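Local coordinates for protein iron Super-Oxide Dismutase (Plasmodium knowlesi, PDB 2AWP) that probably uses an iron ion to convert superoxide radicals into hydrogen peroxide and molecular oxygen, as iron/manganese superoxide dismutases do, at residues T61-I64 with F65-A69. Numbering follows the deposited sequence.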
ATOM      1  N   THR A  61      -5.898 -18.564   3.552  1.00 17.21           N
ATOM      2  CA  THR A  61      -4.690 -17.768   3.823  1.00 17.58           C
ATOM      3  C   THR A  61      -4.089 -17.413   2.448  1.00 16.73           C
ATOM      4  O   THR A  61      -4.640 -17.788   1.425  1.00 16.21           O
ATOM      5  CB  THR A  61      -3.666 -18.575   4.669  1.00 17.85           C
ATOM      6  OG1 THR A  61      -3.330 -19.770   3.953  1.00 19.84           O
ATOM      7  CG2 THR A  61      -4.258 -18.970   6.006  1.00 19.00           C
ATOM      8  N   GLY A  62      -2.970 -16.694   2.416  1.00 16.25           N
ATOM      9  CA  GLY A  62      -2.273 -16.456   1.150  1.00 15.06           C
ATOM     10  C   GLY A  62      -3.090 -15.634   0.156  1.00 14.47           C
ATOM     11  O   GLY A  62      -3.882 -14.776   0.557  1.00 13.94           O
ATOM     12  N   ALA A  63      -2.898 -15.890  -1.137  1.00 13.98           N
ATOM     13  CA  ALA A  63      -3.581 -15.153  -2.186  1.00 13.50           C
ATOM     14  C   ALA A  63      -5.103 -15.248  -2.158  1.00 13.61           C
ATOM     15  O   ALA A  63      -5.794 -14.267  -2.484  1.00 13.13           O
ATOM     16  CB  ALA A  63      -3.043 -15.539  -3.586  1.00 14.73           C
ATOM     17  N   ILE A  64      -5.621 -16.424  -1.795  1.00 12.49           N
ATOM     18  CA  ILE A  64      -7.086 -16.640  -1.704  1.00 12.71           C
ATOM     19  C   ILE A  64      -7.666 -15.710  -0.655  1.00 11.87           C
ATOM     20  O   ILE A  64      -8.619 -14.997  -0.920  1.00 11.00           O
ATOM     21  CB  ILE A  64      -7.483 -18.140  -1.430  1.00 12.64           C
ATOM     22  CG1 ILE A  64      -7.203 -19.008  -2.656  1.00 11.97           C
ATOM     23  CG2 ILE A  64      -8.995 -18.260  -1.084  1.00 12.26           C
ATOM     24  CD1 ILE A  64      -7.200 -20.549  -2.290  1.00 12.62           C
ATOM     25  N   PHE A  65      -7.028 -15.668   0.509  1.00 11.75           N
ATOM     26  CA  PHE A  65      -7.475 -14.761   1.555  1.00 11.36           C
ATOM     27  C   PHE A  65      -7.400 -13.316   1.096  1.00 11.03           C
ATOM     28  O   PHE A  65      -8.370 -12.552   1.240  1.00  9.69           O
ATOM     29  CB  PHE A  65      -6.697 -14.933   2.863  1.00 10.88           C
ATOM     30  CG  PHE A  65      -7.052 -13.891   3.897  1.00 12.40           C
ATOM     31  CD1 PHE A  65      -8.202 -14.039   4.680  1.00 12.56           C
ATOM     32  CD2 PHE A  65      -6.279 -12.731   4.030  1.00 10.70           C
ATOM     33  CE1 PHE A  65      -8.557 -13.057   5.596  1.00 13.95           C
ATOM     34  CE2 PHE A  65      -6.613 -11.748   4.959  1.00 11.10           C
ATOM     35  CZ  PHE A  65      -7.740 -11.904   5.738  1.00 10.80           C
ATOM     36  N   ASN A  66      -6.251 -12.938   0.542  1.00 10.64           N
ATOM     37  CA  ASN A  66      -6.040 -11.554   0.137  1.00 10.82           C
ATOM     38  C   ASN A  66      -7.157 -11.089  -0.804  1.00 10.48           C
ATOM     39  O   ASN A  66      -7.762 -10.039  -0.583  1.00  9.80           O
ATOM     40  CB  ASN A  66      -4.669 -11.386  -0.525  1.00 11.00           C
ATOM     41  CG  ASN A  66      -3.515 -11.445   0.478  1.00 12.04           C
ATOM     42  OD1 ASN A  66      -3.694 -11.297   1.693  1.00 12.19           O
ATOM     43  ND2 ASN A  66      -2.328 -11.660  -0.038  1.00 11.10           N
ATOM     44  N   ASN A  67      -7.448 -11.895  -1.833  1.00  9.77           N
ATOM     45  CA  ASN A  67      -8.516 -11.561  -2.762  1.00 10.33           C
ATOM     46  C   ASN A  67      -9.915 -11.606  -2.152  1.00  9.59           C
ATOM     47  O   ASN A  67     -10.663 -10.651  -2.291  1.00  8.91           O
ATOM     48  CB  ASN A  67      -8.429 -12.395  -4.039  1.00  9.78           C
ATOM     49  CG  ASN A  67      -7.277 -11.980  -4.884  1.00 10.49           C
ATOM     50  OD1 ASN A  67      -7.362 -10.976  -5.619  1.00 10.07           O
ATOM     51  ND2 ASN A  67      -6.133 -12.687  -4.718  1.00  9.43           N
ATOM     52  N   ALA A  68     -10.255 -12.711  -1.491  1.00  9.32           N
ATOM     53  CA  ALA A  68     -11.553 -12.829  -0.771  1.00  9.48           C
ATOM     54  C   ALA A  68     -11.801 -11.673   0.217  1.00  8.72           C
ATOM     55  O   ALA A  68     -12.866 -11.068   0.220  1.00  9.58           O
ATOM     56  CB  ALA A  68     -11.628 -14.149  -0.031  1.00  7.74           C
ATOM     57  N   ALA A  69     -10.833 -11.394   1.073  1.00  8.57           N
ATOM     58  CA  ALA A  69     -11.015 -10.341   2.092  1.00  8.19           C
ATOM     59  C   ALA A  69     -11.125  -8.963   1.424  1.00  8.00           C
ATOM     60  O   ALA A  69     -11.963  -8.152   1.801  1.00  6.58           O
ATOM     61  CB  ALA A  69      -9.880 -10.376   3.097  1.00  8.08           C
TER
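The first turn of helix 62-79, in the alpha-hairpin part of the iron/manganese superoxide dismutase fold, joins Ala63 and Ile64 to Asn67 and Ala68 by i to i+4 bonds. Asn66 N donates in the same way to Gly62 O at 3.0 Å. Ala68 N meets Ile64 O at 2.9 Å. At the start of the turn the bond from Phe65 N to Thr61 O is weak, its length being 3.3 Å.

Ala63 O is gripped twice by one residue. Asn67 N reaches it at 3.0 Å, and Asn67 ND2 at 2.8 Å comes from the opposite face of the carbonyl plane, 36° out of it and hence not on a lone pair. The side-chain N-H is also the more bent of the two, with an angle of 151° at the hydrogen. A chi1 of -71° sets Asn67 CG beside its own backbone N, folding the amide back along the preceding turn. The Asn67 side chain also touches Tyr35, Lys38 and Leu42 of helix 21-43, and it lies about 9 Å from the side chain of His74, a likely iron ligand.

The amide of Asn66 lies alongside Gly62 O, with Asn66 CG 3.4 Å from that oxygen, in van der Waals contact. Asn66 also packs on Phe119 of the second subunit. Phe65 CB rests 3.6 Å from Thr61 CA, and one face of the Phe65 ring takes Ala69 CB off-centre, toward the rim. Ile64 and Ala68 both touch Ile56 of helix 53-59.

The ND2 bond to Ala63 O restrains the amide of the buried Asn67 against its own helix, so that one carbonyl oxygen serves both the backbone and the side-chain N-H of the same residue.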